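Cystalysin (Treponema denticola, PDB 1C7N) belongs to the class I and II aminotransferase family of the fold-type I pyridoxal-5'-phosphate-dependent enzymes and holds pyridoxal-5'-phosphate in a pocket. Local coordinates at residues A[215-218]-A[219-223]; A[372-376]-A[377-381]. All coordinates share one frame; numbering follows the deposited sequence.

Interaction 1: A[215-218]-A[219-223]; sequences EHTV and FQSID
The carbonyl oxygen of Val218 is gripped twice by Ser221, at the entrance to a short 3-10 turn that begins at Phe219 in the loop between strand 199-203 and helix 224-227. Ser221 N gives the backbone bond of the turn, reaching Val218 O at 2.9 Å from above the carbonyl plane. The hydroxyl arrives differently: Ser221 OG donates to Val218 O over 2.5 Å, a short bond lying in the carbonyl plane on a lone pair. The hydroxyl gets there because OG stands between its own N and carbonyl carbon (chi1 76°), folded back over the turn.

Next to this pair, Val218 CG1 lies beside Gln220 CG at 4.1 Å, the two side chains pointing the same way and both resting on Trp85. The amide of Gln220 goes further, OE1 bonding Thr232 OG1, while Phe219 turns its ring from the turn into the interior, against Phe170 and helix 183-195. Thr217 holds Lys183 through its hydroxyl, while its methyl, anti to the backbone N, faces the turn. There Thr217 and Ile222 cross at about a right angle, with Thr217 CG2 3.5 Å from Ile222 CG2.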
ATOM      1  N   GLU A 215       5.309 -14.821 -28.284  1.00 17.84           N
ATOM      2  CA  GLU A 215       4.601 -13.550 -28.346  1.00 18.87           C
ATOM      3  C   GLU A 215       3.409 -13.530 -27.400  1.00 17.22           C
ATOM      4  O   GLU A 215       2.529 -14.384 -27.493  1.00 16.45           O
ATOM      5  CB  GLU A 215       4.076 -13.311 -29.768  1.00 21.06           C
ATOM      6  CG  GLU A 215       5.086 -13.474 -30.893  1.00 25.70           C
ATOM      7  CD  GLU A 215       6.112 -12.363 -30.938  1.00 28.70           C
ATOM      8  OE1 GLU A 215       5.767 -11.213 -30.584  1.00 30.64           O
ATOM      9  OE2 GLU A 215       7.260 -12.637 -31.346  1.00 31.37           O
ATOM     10  N   HIS A 216       3.368 -12.546 -26.508  1.00 16.06           N
ATOM     11  CA  HIS A 216       2.253 -12.417 -25.581  1.00 15.87           C
ATOM     12  C   HIS A 216       1.124 -11.616 -26.222  1.00 16.12           C
ATOM     13  O   HIS A 216       1.361 -10.639 -26.934  1.00 16.41           O
ATOM     14  CB  HIS A 216       2.692 -11.722 -24.289  1.00 16.09           C
ATOM     15  CG  HIS A 216       1.581 -11.530 -23.299  1.00 17.36           C
ATOM     16  ND1 HIS A 216       0.715 -10.458 -23.348  1.00 17.27           N
ATOM     17  CD2 HIS A 216       1.166 -12.300 -22.264  1.00 16.96           C
ATOM     18  CE1 HIS A 216      -0.184 -10.576 -22.387  1.00 16.22           C
ATOM     19  NE2 HIS A 216       0.068 -11.685 -21.715  1.00 18.34           N
ATOM     20  N   THR A 217      -0.102 -12.049 -25.970  1.00 15.54           N
ATOM     21  CA  THR A 217      -1.281 -11.372 -26.485  1.00 14.98           C
ATOM     22  C   THR A 217      -2.130 -10.942 -25.296  1.00 14.79           C
ATOM     23  O   THR A 217      -2.602 -11.785 -24.534  1.00 14.73           O
ATOM     24  CB  THR A 217      -2.134 -12.311 -27.364  1.00 15.08           C
ATOM     25  OG1 THR A 217      -1.372 -12.731 -28.504  1.00 13.86           O
ATOM     26  CG2 THR A 217      -3.398 -11.595 -27.829  1.00 15.39           C
ATOM     27  N   VAL A 218      -2.304  -9.637 -25.119  1.00 15.32           N
ATOM     28  CA  VAL A 218      -3.133  -9.145 -24.024  1.00 15.64           C
ATOM     29  C   VAL A 218      -4.531  -9.668 -24.328  1.00 16.32           C
ATOM     30  O   VAL A 218      -5.125  -9.338 -25.359  1.00 15.72           O
ATOM     31  CB  VAL A 218      -3.145  -7.601 -23.971  1.00 16.71           C
ATOM     32  CG1 VAL A 218      -4.169  -7.126 -22.963  1.00 17.34           C
ATOM     33  CG2 VAL A 218      -1.764  -7.088 -23.595  1.00 15.37           C
ATOM     34  N   PHE A 219      -5.046 -10.497 -23.429  1.00 16.09           N
ATOM     35  CA  PHE A 219      -6.352 -11.115 -23.610  1.00 16.08           C
ATOM     36  C   PHE A 219      -7.485 -10.188 -24.050  1.00 16.50           C
ATOM     37  O   PHE A 219      -8.144 -10.455 -25.057  1.00 15.39           O
ATOM     38  CB  PHE A 219      -6.748 -11.851 -22.329  1.00 15.92           C
ATOM     39  CG  PHE A 219      -7.576 -13.088 -22.566  1.00 15.78           C
ATOM     40  CD1 PHE A 219      -7.724 -14.034 -21.558  1.00 16.20           C
ATOM     41  CD2 PHE A 219      -8.201 -13.310 -23.792  1.00 16.17           C
ATOM     42  CE1 PHE A 219      -8.482 -15.187 -21.764  1.00 16.57           C
ATOM     43  CE2 PHE A 219      -8.963 -14.460 -24.010  1.00 16.78           C
ATOM     44  CZ  PHE A 219      -9.104 -15.400 -22.995  1.00 16.65           C
ATOM     45  N   GLN A 220      -7.712  -9.100 -23.317  1.00 16.31           N
ATOM     46  CA  GLN A 220      -8.802  -8.190 -23.666  1.00 16.34           C
ATOM     47  C   GLN A 220      -8.561  -7.346 -24.914  1.00 17.26           C
ATOM     48  O   GLN A 220      -9.420  -6.559 -25.308  1.00 17.33           O
ATOM     49  CB  GLN A 220      -9.125  -7.269 -22.486  1.00 15.18           C
ATOM     50  CG  GLN A 220      -8.061  -6.229 -22.177  1.00 13.33           C
ATOM     51  CD  GLN A 220      -8.549  -5.212 -21.162  1.00 13.37           C
ATOM     52  OE1 GLN A 220      -8.623  -5.494 -19.963  1.00 13.21           O
ATOM     53  NE2 GLN A 220      -8.910  -4.027 -21.642  1.00 14.00           N
ATOM     54  N   SER A 221      -7.405  -7.513 -25.546  1.00 17.75           N
ATOM     55  CA  SER A 221      -7.091  -6.747 -26.750  1.00 18.47           C
ATOM     56  C   SER A 221      -7.607  -7.420 -28.020  1.00 18.76           C
ATOM     57  O   SER A 221      -7.571  -6.827 -29.097  1.00 19.66           O
ATOM     58  CB  SER A 221      -5.577  -6.561 -26.875  1.00 18.65           C
ATOM     59  OG  SER A 221      -4.958  -7.760 -27.313  1.00 17.78           O
ATOM     60  N   ILE A 222      -8.087  -8.655 -27.900  1.00 18.00           N
ATOM     61  CA  ILE A 222      -8.568  -9.385 -29.068  1.00 18.32           C
ATOM     62  C   ILE A 222     -10.060  -9.219 -29.363  1.00 19.15           C
ATOM     63  O   ILE A 222     -10.543  -9.689 -30.389  1.00 17.83           O
ATOM     64  CB  ILE A 222      -8.270 -10.898 -28.942  1.00 17.18           C
ATOM     65  CG1 ILE A 222      -9.119 -11.509 -27.832  1.00 17.56           C
ATOM     66  CG2 ILE A 222      -6.786 -11.115 -28.654  1.00 15.83           C
ATOM     67  CD1 ILE A 222      -9.056 -13.022 -27.768  1.00 17.57           C
ATOM     68  N   ASP A 223     -10.788  -8.554 -28.470  1.00 20.17           N
ATOM     69  CA  ASP A 223     -12.225  -8.361 -28.654  1.00 22.08           C
ATOM     70  C   ASP A 223     -12.733  -7.283 -27.703  1.00 22.78           C
ATOM     71  O   ASP A 223     -12.500  -7.354 -26.499  1.00 22.93           O
ATOM     72  CB  ASP A 223     -12.957  -9.684 -28.396  1.00 22.08           C
ATOM     73  CG  ASP A 223     -14.436  -9.614 -28.729  1.00 23.16           C
ATOM     74  OD1 ASP A 223     -15.197  -8.981 -27.967  1.00 22.71           O
ATOM     75  OD2 ASP A 223     -14.838 -10.197 -29.759  1.00 22.04           O
TER

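Interaction 2: A[372-376]-A[377-381]; sequences LAAPS and SVIQE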
ATOM      1  N   LEU A 372      14.924 -18.395 -12.086  1.00  9.48           N
ATOM      2  CA  LEU A 372      16.072 -18.184 -12.971  1.00  9.31           C
ATOM      3  C   LEU A 372      16.679 -16.786 -12.922  1.00  9.85           C
ATOM      4  O   LEU A 372      17.715 -16.544 -13.542  1.00 10.75           O
ATOM      5  CB  LEU A 372      15.683 -18.490 -14.421  1.00  8.52           C
ATOM      6  CG  LEU A 372      15.181 -19.907 -14.727  1.00  8.74           C
ATOM      7  CD1 LEU A 372      14.849 -19.998 -16.204  1.00  9.75           C
ATOM      8  CD2 LEU A 372      16.229 -20.942 -14.347  1.00  8.69           C
ATOM      9  N   ALA A 373      16.043 -15.869 -12.199  1.00  9.93           N
ATOM     10  CA  ALA A 373      16.543 -14.496 -12.118  1.00 11.06           C
ATOM     11  C   ALA A 373      17.719 -14.332 -11.158  1.00 11.37           C
ATOM     12  O   ALA A 373      17.601 -13.694 -10.109  1.00 12.02           O
ATOM     13  CB  ALA A 373      15.418 -13.557 -11.722  1.00  9.95           C
ATOM     14  N   ALA A 374      18.858 -14.899 -11.536  1.00 12.04           N
ATOM     15  CA  ALA A 374      20.074 -14.825 -10.743  1.00 12.30           C
ATOM     16  C   ALA A 374      21.254 -14.946 -11.700  1.00 12.17           C
ATOM     17  O   ALA A 374      21.076 -15.303 -12.869  1.00 13.56           O
ATOM     18  CB  ALA A 374      20.103 -15.962  -9.724  1.00 10.37           C
ATOM     19  N   PRO A 375      22.473 -14.626 -11.232  1.00 12.40           N
ATOM     20  CA  PRO A 375      23.628 -14.740 -12.126  1.00 11.89           C
ATOM     21  C   PRO A 375      23.810 -16.198 -12.539  1.00 11.95           C
ATOM     22  O   PRO A 375      23.567 -17.111 -11.743  1.00 10.42           O
ATOM     23  CB  PRO A 375      24.782 -14.237 -11.265  1.00 12.30           C
ATOM     24  CG  PRO A 375      24.115 -13.215 -10.381  1.00 13.05           C
ATOM     25  CD  PRO A 375      22.846 -13.943  -9.978  1.00 13.12           C
ATOM     26  N   SER A 376      24.229 -16.411 -13.783  1.00 11.94           N
ATOM     27  CA  SER A 376      24.440 -17.759 -14.291  1.00 11.98           C
ATOM     28  C   SER A 376      25.367 -18.557 -13.362  1.00 13.57           C
ATOM     29  O   SER A 376      25.121 -19.734 -13.077  1.00 13.22           O
ATOM     30  CB  SER A 376      25.021 -17.684 -15.707  1.00 10.37           C
ATOM     31  OG  SER A 376      24.115 -17.033 -16.587  1.00  9.40           O
ATOM     32  N   SER A 377      26.425 -17.912 -12.878  1.00 14.00           N
ATOM     33  CA  SER A 377      27.367 -18.577 -11.980  1.00 14.73           C
ATOM     34  C   SER A 377      26.654 -19.073 -10.731  1.00 15.72           C
ATOM     35  O   SER A 377      26.994 -20.129 -10.190  1.00 16.37           O
ATOM     36  CB  SER A 377      28.483 -17.617 -11.571  1.00 16.05           C
ATOM     37  OG  SER A 377      27.961 -16.512 -10.854  1.00 17.82           O
ATOM     38  N   VAL A 378      25.667 -18.308 -10.271  1.00 14.53           N
ATOM     39  CA  VAL A 378      24.912 -18.678  -9.077  1.00 13.91           C
ATOM     40  C   VAL A 378      24.052 -19.895  -9.360  1.00 13.25           C
ATOM     41  O   VAL A 378      23.938 -20.786  -8.520  1.00 13.90           O
ATOM     42  CB  VAL A 378      24.019 -17.515  -8.585  1.00 12.45           C
ATOM     43  CG1 VAL A 378      23.079 -18.006  -7.498  1.00 13.52           C
ATOM     44  CG2 VAL A 378      24.889 -16.388  -8.044  1.00 10.89           C
ATOM     45  N   ILE A 379      23.450 -19.932 -10.546  1.00 13.55           N
ATOM     46  CA  ILE A 379      22.619 -21.066 -10.940  1.00 13.89           C
ATOM     47  C   ILE A 379      23.502 -22.320 -11.008  1.00 15.64           C
ATOM     48  O   ILE A 379      23.096 -23.406 -10.586  1.00 16.21           O
ATOM     49  CB  ILE A 379      21.958 -20.832 -12.328  1.00 13.83           C
ATOM     50  CG1 ILE A 379      21.046 -19.599 -12.284  1.00 11.15           C
ATOM     51  CG2 ILE A 379      21.145 -22.062 -12.737  1.00 11.65           C
ATOM     52  CD1 ILE A 379      19.879 -19.711 -11.325  1.00 13.23           C
ATOM     53  N   GLN A 380      24.714 -22.158 -11.532  1.00 16.35           N
ATOM     54  CA  GLN A 380      25.668 -23.263 -11.664  1.00 18.11           C
ATOM     55  C   GLN A 380      26.106 -23.798 -10.303  1.00 18.04           C
ATOM     56  O   GLN A 380      26.221 -25.010 -10.110  1.00 18.14           O
ATOM     57  CB  GLN A 380      26.891 -22.801 -12.460  1.00 19.74           C
ATOM     58  CG  GLN A 380      26.585 -22.455 -13.905  1.00 22.53           C
ATOM     59  CD  GLN A 380      26.587 -23.676 -14.806  1.00 24.65           C
ATOM     60  OE1 GLN A 380      26.076 -24.738 -14.437  1.00 26.58           O
ATOM     61  NE2 GLN A 380      27.157 -23.529 -15.996  1.00 25.39           N
ATOM     62  N   GLU A 381      26.360 -22.891  -9.363  1.00 18.10           N
ATOM     63  CA  GLU A 381      26.765 -23.284  -8.012  1.00 17.80           C
ATOM     64  C   GLU A 381      25.680 -24.153  -7.393  1.00 17.97           C
ATOM     65  O   GLU A 381      25.961 -25.190  -6.787  1.00 18.39           O
ATOM     66  CB  GLU A 381      26.950 -22.048  -7.125  1.00 19.54           C
ATOM     67  CG  GLU A 381      28.243 -21.288  -7.327  1.00 19.98           C
ATOM     68  CD  GLU A 381      28.236 -19.953  -6.597  1.00 21.79           C
ATOM     69  OE1 GLU A 381      27.688 -19.892  -5.475  1.00 21.76           O
ATOM     70  OE2 GLU A 381      28.784 -18.969  -7.140  1.00 22.64           O
TER
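Ile379 reaches back over the start of its own helix toward Ala374, and its side chain can be followed atom by atom. Ile379 CB lies 3.4 Å from Ser376 O. Ile379 CG1, set anti to the carbonyl carbon and beside the backbone N (chi1 -61°), passes Pro375 O at 3.6 Å. The second bend (chi2 -62°) brings the terminal methyl Ile379 CD1 to Ala374 CB at 4.1 Å, with the backbone of Leu372 just beyond. The tip thus closes an apolar contact across the bend by which the chain enters the helix.

Pro375 is the N-cap residue. Its carbonyl starts the helical bonding: Ile379 N donates to Pro375 O at 3.1 Å, in the carbonyl plane, and Val378 N adds a weak bond to the same oxygen. One residue further on, Gln380 N meets Ser376 O at 2.9 Å, almost head-on to the carbonyl. The proline ring takes part as well, lying side by side with Val378 so that Pro375 CD comes to 3.7 Å from Val378 CG2. Val378 CG1 points elsewhere, to 4.2 Å from Ala374 CB, so the alanine methyl sits against both Val378 and Ile379.

Before the cap, Ala373 is the centre of an inverse gamma turn, closed by Ala374 N bonding Leu372 O. Asn302 of helix 289-313 ties this bend down, its ND2 bonding the carbonyls of Leu372 and Ala374 and its OD1 pairing with Ser376 OG. The whole contact is the passage from strand 367-371 into helix 376-393, with Leu372, Ile379 and Gln380 packed on helix 289-313 and Pro375 lying on the loop residue Phe43.

Both interactions are local turns that lead into helices, but they serve different parts of the chain. Interaction 1 follows strand 199-203 of the seven-stranded mixed sheet, whereas interaction 2 follows strand 367-371 of the small three-stranded antiparallel sheet. Their centres are 32 Å apart and their nearest atoms about 16 Å, so they do not touch. Neither includes a residue of the pyridoxal-5'-phosphate pocket. The side chain of Phe219 is about 13 Å from a bound pyridoxal-5'-phosphate and that of Leu372 about 14 Å. Interaction 1 is the more directly connected in sequence, since strand 199-203 ends at the pocket residue Asp203, with the pocket residues Ile205 and His206 shortly after it.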